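Local coordinates for Lmo0181 protein (Listeria monocytogenes serovar 1/2a, PDB 5F7V) that binds the cyclic glucan cycloalternan as the substrate-binding lipoprotein of what is probably an ABC transport system, at residues 267-272 with 345-350; 250-255 with 319-324; 173-178 with 182-187. One frame throughout, in Å; residues are numbered along the deposited sequence.

Contact 1: residues 267-272 with 345-350; sequences VQVEAG and VFESLQ
V269 sets both methyl groups against S348 and one of them, CG2, against E347, and the three side chains give a worked example of two segments joined by one apolar residue and two waters. The CB of V269 points at the helical segment. A chi1 of -178° sets CG1 opposite the backbone N and leaves CG2 beside that N, opposite the carbonyl carbon; CG2 lies 3.7 Å from S348 OG, and CG1 is almost as near to the same oxygen. The hydroxyl therefore faces the fork of the valine.

On the flank of that fork, the extended chain of E347 crosses the V269 side chain at about a right angle. Its carboxylate oxygen OE1 comes within 3.8 Å of V269 CG2, a van der Waals approach only. E347 is exposed, whereas V269 and S348 are buried, so the contact has an exposed flank and a buried one.

Direct polar bonds are replaced by water. One water gives a proton to S348 OG at 2.8 Å and accepts the backbone N-H of E270 at 3.0 Å between water oxygen and E270 N. A second spans Q268 OE1 and E347 OE1, lying 2.7 Å from the latter. Q268 OE1 also takes the backbone N-H of V269 at 2.9 Å, with the donor tilted 20° from the amide carbonyl plane, which ties the glutamine end down beside the valine.

S348 OG is bonded in addition to A344 O, one turn back, and S348 O to T278 OG1. The contact thus joins the end of strand 265-268 to the end of helix 343-347, both lying against strand 119-135.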
# COMPACT_ATOMS: atom_id res chain seq x y z
N VAL A 267 -9.21 10.78 10.53
CA VAL A 267 -7.94 10.04 10.44
C VAL A 267 -6.87 10.66 11.29
O VAL A 267 -6.92 11.86 11.62
CB VAL A 267 -7.45 9.93 8.99
CG1 VAL A 267 -8.48 9.26 8.10
CG2 VAL A 267 -7.04 11.26 8.42
N GLN A 268 -5.88 9.87 11.66
CA GLN A 268 -4.74 10.30 12.46
C GLN A 268 -3.47 9.55 12.06
O GLN A 268 -3.52 8.46 11.56
CB GLN A 268 -5.03 10.09 13.97
CG GLN A 268 -4.02 10.70 14.93
CD GLN A 268 -3.82 12.16 14.67
OE1 GLN A 268 -2.94 12.55 13.93
NE2 GLN A 268 -4.67 12.99 15.30
N VAL A 269 -2.34 10.21 12.28
CA VAL A 269 -1.04 9.53 12.18
C VAL A 269 -0.99 8.33 13.08
O VAL A 269 -1.42 8.42 14.23
CB VAL A 269 0.10 10.49 12.55
CG1 VAL A 269 1.47 9.81 12.39
CG2 VAL A 269 0.06 11.78 11.74
N GLU A 270 -0.53 7.19 12.58
CA GLU A 270 -0.47 5.99 13.42
C GLU A 270 0.48 6.13 14.61
O GLU A 270 1.57 6.73 14.48
CB GLU A 270 -0.07 4.80 12.59
CG GLU A 270 -1.06 4.44 11.50
CD GLU A 270 -0.61 3.11 10.91
OE1 GLU A 270 0.31 3.11 10.09
OE2 GLU A 270 -1.18 2.05 11.23
N ALA A 271 0.09 5.52 15.71
CA ALA A 271 0.95 5.49 16.91
C ALA A 271 2.12 4.53 16.77
O ALA A 271 1.98 3.45 16.23
CB ALA A 271 0.10 5.10 18.11
N GLY A 272 3.28 4.89 17.31
CA GLY A 272 4.41 3.98 17.44
C GLY A 272 4.67 3.66 18.88
O GLY A 272 3.85 3.89 19.75
N VAL A 345 -2.12 12.80 6.49
CA VAL A 345 -1.52 12.04 5.40
C VAL A 345 -0.11 12.57 5.12
O VAL A 345 0.83 11.80 4.94
CB VAL A 345 -2.43 12.14 4.15
CG1 VAL A 345 -1.76 11.47 2.96
CG2 VAL A 345 -3.83 11.57 4.37
N PHE A 346 0.02 13.89 5.07
CA PHE A 346 1.31 14.50 4.78
C PHE A 346 2.21 14.50 6.00
O PHE A 346 3.41 14.29 5.86
CB PHE A 346 1.09 15.90 4.19
CG PHE A 346 0.30 15.83 2.93
CD1 PHE A 346 0.90 15.48 1.75
CD2 PHE A 346 -1.06 16.02 2.98
CE1 PHE A 346 0.12 15.36 0.60
CE2 PHE A 346 -1.85 15.89 1.85
CZ PHE A 346 -1.24 15.58 0.66
N GLU A 347 1.65 14.71 7.19
CA GLU A 347 2.48 14.65 8.42
C GLU A 347 3.14 13.28 8.53
O GLU A 347 4.30 13.17 8.97
CB GLU A 347 1.61 14.88 9.64
CG GLU A 347 1.15 16.31 9.79
CD GLU A 347 -0.05 16.46 10.70
OE1 GLU A 347 -0.59 15.46 11.22
OE2 GLU A 347 -0.43 17.64 10.90
N SER A 348 2.44 12.22 8.11
CA SER A 348 2.96 10.86 8.22
C SER A 348 4.23 10.65 7.41
O SER A 348 5.03 9.80 7.78
CB SER A 348 1.88 9.86 7.80
OG SER A 348 0.75 9.83 8.65
N LEU A 349 4.45 11.42 6.34
CA LEU A 349 5.62 11.22 5.49
C LEU A 349 6.93 11.46 6.20
O LEU A 349 7.93 10.88 5.81
CB LEU A 349 5.50 12.08 4.25
CG LEU A 349 4.32 11.79 3.34
CD1 LEU A 349 4.18 12.88 2.30
CD2 LEU A 349 4.47 10.43 2.69
N GLN A 350 6.95 12.25 7.26
CA GLN A 350 8.17 12.45 8.03
C GLN A 350 8.74 11.13 8.59
O GLN A 350 9.93 10.95 8.72
CB GLN A 350 7.92 13.39 9.22
CG GLN A 350 9.20 13.71 9.98
CD GLN A 350 9.06 14.75 11.11
OE1 GLN A 350 9.81 14.76 12.09
NE2 GLN A 350 8.06 15.59 10.99
O HOH W 1 -2.72 15.06 12.79
O HOH W 2 0.05 7.33 9.68

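Contact 2: residues 250-255 with 319-324; sequences TGIWLF and WELPAT. With GLC (alpha-D-glucopyranose), chain B; GLC (alpha-D-glucopyranose), chain C; GLC (alpha-D-glucopyranose), chain D.
E320 and W253 meet where the sugar is held, and their pairing illustrates how a binding site can be tight on its ligand side while the protein segments themselves touch lightly. The closest approach between the segments is W253 CB to E320 OE2, 3.5 Å, with the indole and carboxylate planes 55° apart.

The dense part is built with the glucan. E320 OE2 accepts the O2 hydroxyl of the chain B glucose at 2.6 Å, while its other oxygen, OE1, is bonded to S126 OG; with both oxygens engaged, the carboxylate is fixed in rotation. One face of the W253 indole carries sugar: C1 of the chain B glucose stands 3.5 Å above the plane over its centre, and C3 of the chain D glucose sits toward the rim, CH-pi contacts of the kind familiar from carbohydrate-binding proteins. Against the opposite face lies G251 CA, 3.3 Å from the plane. At the ring edge, W253 NE1 donates to O5 of the chain C glucose at 3.1 Å, nearly straight at 167°. The torsion chi1 of 52° puts CG between the backbone N and carbonyl carbon, folding the indole back over G251.

Behind the pocket the packing is looser, made by the buried I252 and L321. I252 CD1 reaches L321 CG at 4.1 Å, the two side chains crossing at about a right angle, and it is equally far from E320 CA.

Further sugar bonds come from E237, N283, E77 and N75. Strands 245-251 and 321-322 both pair with strand 119-135, and helices 327-335 and 343-347 cover I252 and L321 through Y333 and V345.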
# COMPACT_ATOMS: atom_id res chain seq x y z
N THR A 250 -5.44 1.37 7.93
CA THR A 250 -5.55 1.03 6.52
C THR A 250 -5.15 2.21 5.67
O THR A 250 -4.83 3.30 6.17
CB THR A 250 -6.97 0.51 6.19
OG1 THR A 250 -6.93 -0.17 4.94
CG2 THR A 250 -7.97 1.63 6.19
N GLY A 251 -5.11 1.97 4.37
CA GLY A 251 -4.58 2.99 3.49
C GLY A 251 -5.55 4.06 3.05
O GLY A 251 -6.77 3.93 3.05
N ILE A 252 -4.93 5.14 2.57
CA ILE A 252 -5.69 6.27 2.03
C ILE A 252 -6.44 5.88 0.76
O ILE A 252 -7.31 6.61 0.29
CB ILE A 252 -4.81 7.52 1.76
CG1 ILE A 252 -3.77 7.30 0.65
CG2 ILE A 252 -4.14 7.94 3.07
CD1 ILE A 252 -2.91 8.51 0.35
N TRP A 253 -6.08 4.73 0.18
CA TRP A 253 -6.82 4.16 -0.97
C TRP A 253 -8.22 3.73 -0.62
O TRP A 253 -8.98 3.42 -1.54
CB TRP A 253 -6.06 2.97 -1.62
CG TRP A 253 -5.64 1.93 -0.66
CD1 TRP A 253 -6.35 0.81 -0.29
CD2 TRP A 253 -4.39 1.85 0.03
NE1 TRP A 253 -5.64 0.08 0.61
CE2 TRP A 253 -4.43 0.68 0.81
CE3 TRP A 253 -3.23 2.64 0.05
CZ2 TRP A 253 -3.35 0.30 1.64
CZ3 TRP A 253 -2.17 2.25 0.85
CH2 TRP A 253 -2.23 1.11 1.64
N LEU A 254 -8.60 3.74 0.66
CA LEU A 254 -9.99 3.45 1.04
C LEU A 254 -10.79 4.72 1.34
O LEU A 254 -11.96 4.60 1.70
CB LEU A 254 -10.05 2.48 2.22
CG LEU A 254 -9.56 1.08 1.82
CD1 LEU A 254 -9.73 0.14 3.02
CD2 LEU A 254 -10.21 0.49 0.57
N PHE A 255 -10.21 5.90 1.21
CA PHE A 255 -11.00 7.10 1.45
C PHE A 255 -12.21 7.17 0.50
O PHE A 255 -13.27 7.57 0.96
CB PHE A 255 -10.17 8.35 1.22
CG PHE A 255 -9.20 8.70 2.33
CD1 PHE A 255 -8.98 7.88 3.44
CD2 PHE A 255 -8.42 9.85 2.19
CE1 PHE A 255 -8.05 8.24 4.40
CE2 PHE A 255 -7.51 10.21 3.14
CZ PHE A 255 -7.32 9.39 4.23
N TRP A 319 -7.90 9.39 -5.16
CA TRP A 319 -7.31 8.10 -5.57
C TRP A 319 -5.83 8.09 -5.29
O TRP A 319 -5.00 8.31 -6.15
CB TRP A 319 -7.68 7.80 -7.02
CG TRP A 319 -7.11 6.52 -7.51
CD1 TRP A 319 -6.69 5.44 -6.77
CD2 TRP A 319 -6.86 6.19 -8.88
NE1 TRP A 319 -6.22 4.48 -7.62
CE2 TRP A 319 -6.30 4.91 -8.92
CE3 TRP A 319 -7.06 6.87 -10.09
CZ2 TRP A 319 -5.92 4.30 -10.12
CZ3 TRP A 319 -6.70 6.24 -11.27
CH2 TRP A 319 -6.13 4.98 -11.28
N GLU A 320 -5.50 7.85 -4.02
CA GLU A 320 -4.11 7.95 -3.53
C GLU A 320 -3.63 9.38 -3.81
O GLU A 320 -4.44 10.30 -3.74
CB GLU A 320 -3.20 6.87 -4.09
CG GLU A 320 -3.74 5.48 -3.75
CD GLU A 320 -2.79 4.34 -4.04
OE1 GLU A 320 -1.68 4.58 -4.62
OE2 GLU A 320 -3.21 3.21 -3.70
N LEU A 321 -2.35 9.60 -4.07
CA LEU A 321 -1.79 10.91 -4.39
C LEU A 321 -1.06 10.80 -5.71
O LEU A 321 -0.42 9.80 -5.98
CB LEU A 321 -0.84 11.36 -3.26
CG LEU A 321 -1.49 11.68 -1.91
CD1 LEU A 321 -0.40 11.87 -0.86
CD2 LEU A 321 -2.38 12.89 -1.99
N PRO A 322 -1.15 11.83 -6.54
CA PRO A 322 -0.37 11.89 -7.77
C PRO A 322 1.11 12.06 -7.48
O PRO A 322 1.51 12.49 -6.42
CB PRO A 322 -0.96 13.09 -8.49
CG PRO A 322 -1.32 14.00 -7.36
CD PRO A 322 -1.81 13.12 -6.25
N ALA A 323 1.91 11.66 -8.45
CA ALA A 323 3.33 11.87 -8.33
C ALA A 323 3.78 13.32 -8.29
O ALA A 323 4.78 13.64 -7.67
CB ALA A 323 4.04 11.14 -9.43
N THR A 324 3.05 14.19 -8.98
CA THR A 324 3.41 15.62 -8.99
C THR A 324 3.24 16.21 -7.58
O THR A 324 2.25 15.90 -6.93
CB THR A 324 2.58 16.37 -10.05
OG1 THR A 324 2.91 15.84 -11.35
CG2 THR A 324 2.92 17.87 -10.00
C1 GLC B . -2.21 -0.27 -2.02
C2 GLC B . -1.19 0.49 -2.84
C3 GLC B . -0.05 -0.42 -3.25
C4 GLC B . 0.52 -1.15 -2.04
C5 GLC B . -0.59 -1.90 -1.31
C6 GLC B . -0.12 -2.56 -0.02
O2 GLC B . -1.85 1.05 -3.98
O3 GLC B . 0.97 0.39 -3.83
O4 GLC B . 1.45 -2.13 -2.52
O5 GLC B . -1.62 -0.96 -0.93
O6 GLC B . -1.33 -3.04 0.60
C1 GLC C . -5.57 -3.09 3.17
C2 GLC C . -6.58 -3.82 4.04
C3 GLC C . -7.33 -4.88 3.28
C4 GLC C . -7.89 -4.34 1.97
C5 GLC C . -6.79 -3.69 1.16
C6 GLC C . -7.43 -2.99 -0.02
O2 GLC C . -5.95 -4.38 5.20
O3 GLC C . -8.34 -5.54 4.04
O4 GLC C . -8.54 -5.37 1.24
O5 GLC C . -6.18 -2.66 1.93
O6 GLC C . -6.49 -2.33 -0.87
C1 GLC D . -5.88 -3.20 -1.82
C2 GLC D . -4.42 -2.80 -1.93
C3 GLC D . -4.25 -1.43 -2.56
C4 GLC D . -4.95 -1.44 -3.91
C5 GLC D . -6.43 -1.76 -3.67
C6 GLC D . -7.25 -1.72 -4.96
O2 GLC D . -3.84 -2.82 -0.63
O3 GLC D . -2.88 -1.19 -2.86
O4 GLC D . -4.76 -0.19 -4.60
O5 GLC D . -6.52 -3.05 -3.08
O6 GLC D . -6.87 -2.85 -5.75

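Contact 3: residues 173-178 with 182-187; sequences TSQPVT and FYKVAA
T178 and F182 make the one hydrogen bond of this contact, a textbook first turn of a helix. F182 N donates to T178 O at 2.8 Å; the N-H...O angle is 141°, and the donor stands 18° from the carbonyl plane. T178 occupies the N-cap position: its CB points away from the segment 182-187 and its OG1 accepts the backbone N-H of E181. The residue therefore grips the helix start twice, through its hydroxyl and through its carbonyl.

F182 and Q175 bury almost equal surfaces, each a little less than T178. In F182, whose ring leads away from the contact, what touches is the root of the side chain, F182 CB, 3.1 Å from T178 O. With CG anti to the backbone N, chi1 -168°, the ring swings out to meet F372 edge-to-face, and A186 CB lies 4.1 Å above one of its faces.

The extended side chain of Q175 runs toward the helix and meets V185 from the opposite direction, the glutamine's amide end lying against V185 CG2, the methyl beside the backbone N. K184 contributes little here; its NZ forms salt bridges with E270 and E181.

P176, between Q175 and the cap, belongs to the glycan pocket, so the chain passes the ligand on its way from sheet to helix. Strand 171-174 runs parallel to strand 245-251, and helix 179-187 follows after the short connection 175-178; helix 206-220 covers Q175 and F182 through L215 and L212, while helix 361-376 packs on V177 and T178.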
# COMPACT_ATOMS: atom_id res chain seq x y z
N THR A 173 -10.40 -1.98 17.60
CA THR A 173 -9.37 -1.76 16.58
C THR A 173 -9.27 -2.90 15.61
O THR A 173 -9.75 -3.99 15.85
CB THR A 173 -8.06 -1.45 17.27
OG1 THR A 173 -7.13 -0.88 16.34
CG2 THR A 173 -7.41 -2.66 17.94
N SER A 174 -8.62 -2.63 14.49
CA SER A 174 -8.30 -3.68 13.53
C SER A 174 -7.07 -3.22 12.77
O SER A 174 -6.98 -2.08 12.30
CB SER A 174 -9.44 -3.90 12.54
OG SER A 174 -9.08 -4.98 11.67
N GLN A 175 -6.14 -4.15 12.61
CA GLN A 175 -4.86 -3.87 11.95
C GLN A 175 -4.38 -5.18 11.36
O GLN A 175 -4.49 -6.25 11.99
CB GLN A 175 -3.86 -3.37 12.97
CG GLN A 175 -2.50 -3.04 12.40
CD GLN A 175 -1.66 -2.11 13.23
OE1 GLN A 175 -0.67 -1.55 12.74
NE2 GLN A 175 -2.02 -1.96 14.48
N PRO A 176 -3.84 -5.15 10.14
CA PRO A 176 -3.35 -6.42 9.56
C PRO A 176 -2.16 -6.98 10.36
O PRO A 176 -1.33 -6.26 10.88
CB PRO A 176 -2.93 -6.01 8.15
CG PRO A 176 -3.75 -4.78 7.85
CD PRO A 176 -3.80 -4.06 9.14
N VAL A 177 -2.12 -8.29 10.46
CA VAL A 177 -0.98 -9.00 11.04
C VAL A 177 -0.33 -9.78 9.90
O VAL A 177 -0.55 -10.97 9.75
CB VAL A 177 -1.35 -9.88 12.25
CG1 VAL A 177 -0.07 -10.34 12.93
CG2 VAL A 177 -2.18 -9.04 13.21
N THR A 178 0.44 -9.06 9.11
CA THR A 178 1.01 -9.52 7.86
C THR A 178 2.45 -9.03 7.76
O THR A 178 2.85 -8.13 8.50
CB THR A 178 0.24 -8.95 6.64
OG1 THR A 178 0.39 -7.52 6.69
CG2 THR A 178 -1.21 -9.39 6.64
N PHE A 182 3.98 -5.67 9.20
CA PHE A 182 4.98 -5.89 10.26
C PHE A 182 6.28 -5.17 10.03
O PHE A 182 6.90 -4.80 11.02
CB PHE A 182 5.25 -7.37 10.38
CG PHE A 182 6.04 -7.70 11.62
CD1 PHE A 182 5.51 -7.43 12.87
CD2 PHE A 182 7.30 -8.24 11.55
CE1 PHE A 182 6.20 -7.69 14.03
CE2 PHE A 182 8.01 -8.51 12.71
CZ PHE A 182 7.45 -8.21 13.94
N TYR A 183 6.71 -4.93 8.80
CA TYR A 183 8.00 -4.21 8.72
C TYR A 183 7.83 -2.81 9.31
O TYR A 183 8.76 -2.24 9.86
CB TYR A 183 8.63 -4.19 7.33
CG TYR A 183 7.94 -3.42 6.22
CD1 TYR A 183 8.12 -2.07 6.07
CD2 TYR A 183 7.12 -4.05 5.30
CE1 TYR A 183 7.54 -1.37 5.03
CE2 TYR A 183 6.54 -3.38 4.25
CZ TYR A 183 6.74 -2.04 4.15
OH TYR A 183 6.18 -1.37 3.09
N LYS A 184 6.64 -2.23 9.17
CA LYS A 184 6.32 -0.95 9.82
C LYS A 184 6.20 -1.07 11.34
O LYS A 184 6.78 -0.29 12.07
CB LYS A 184 5.05 -0.41 9.21
CG LYS A 184 4.53 0.83 9.89
CD LYS A 184 3.15 1.27 9.43
CE LYS A 184 2.04 0.27 9.73
NZ LYS A 184 0.78 0.68 9.08
N VAL A 185 5.39 -2.01 11.81
CA VAL A 185 5.17 -2.15 13.26
C VAL A 185 6.45 -2.53 13.98
O VAL A 185 6.73 -2.03 15.08
CB VAL A 185 3.98 -3.11 13.54
CG1 VAL A 185 3.78 -3.26 15.02
CG2 VAL A 185 2.72 -2.53 12.92
N ALA A 186 7.27 -3.38 13.35
CA ALA A 186 8.62 -3.65 13.91
C ALA A 186 9.44 -2.37 14.04
O ALA A 186 10.04 -2.12 15.09
CB ALA A 186 9.35 -4.65 13.03
N ALA A 187 9.39 -1.54 13.00
CA ALA A 187 10.13 -0.27 13.07
C ALA A 187 9.61 0.66 14.13
O ALA A 187 10.38 1.44 14.69
CB ALA A 187 10.08 0.41 11.70

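The three contacts share one mixed sheet and lie at different distances from the cycloalternan site. Contact 2 is part of the site itself, the side chain of W253 being about 3 Å from a bound glucose. In contact 3 the side chain of T178 is about 4 Å from a bound glucose. The side chain of S348 in contact 1 is about 13 Å from one. Contacts 1 and 2, centred 14 Å apart, share an apolar core: F346 CE1 lies 3.8 Å from L321 CD1, and V345 CG2 3.9 Å from I252 CG2. Contact 1 is joined to contact 3 by charge, E270 OE1 to K184 NZ at 2.7 Å. Contacts 2 and 3 do not touch, but their strands 245-251 and 171-174 are neighbours.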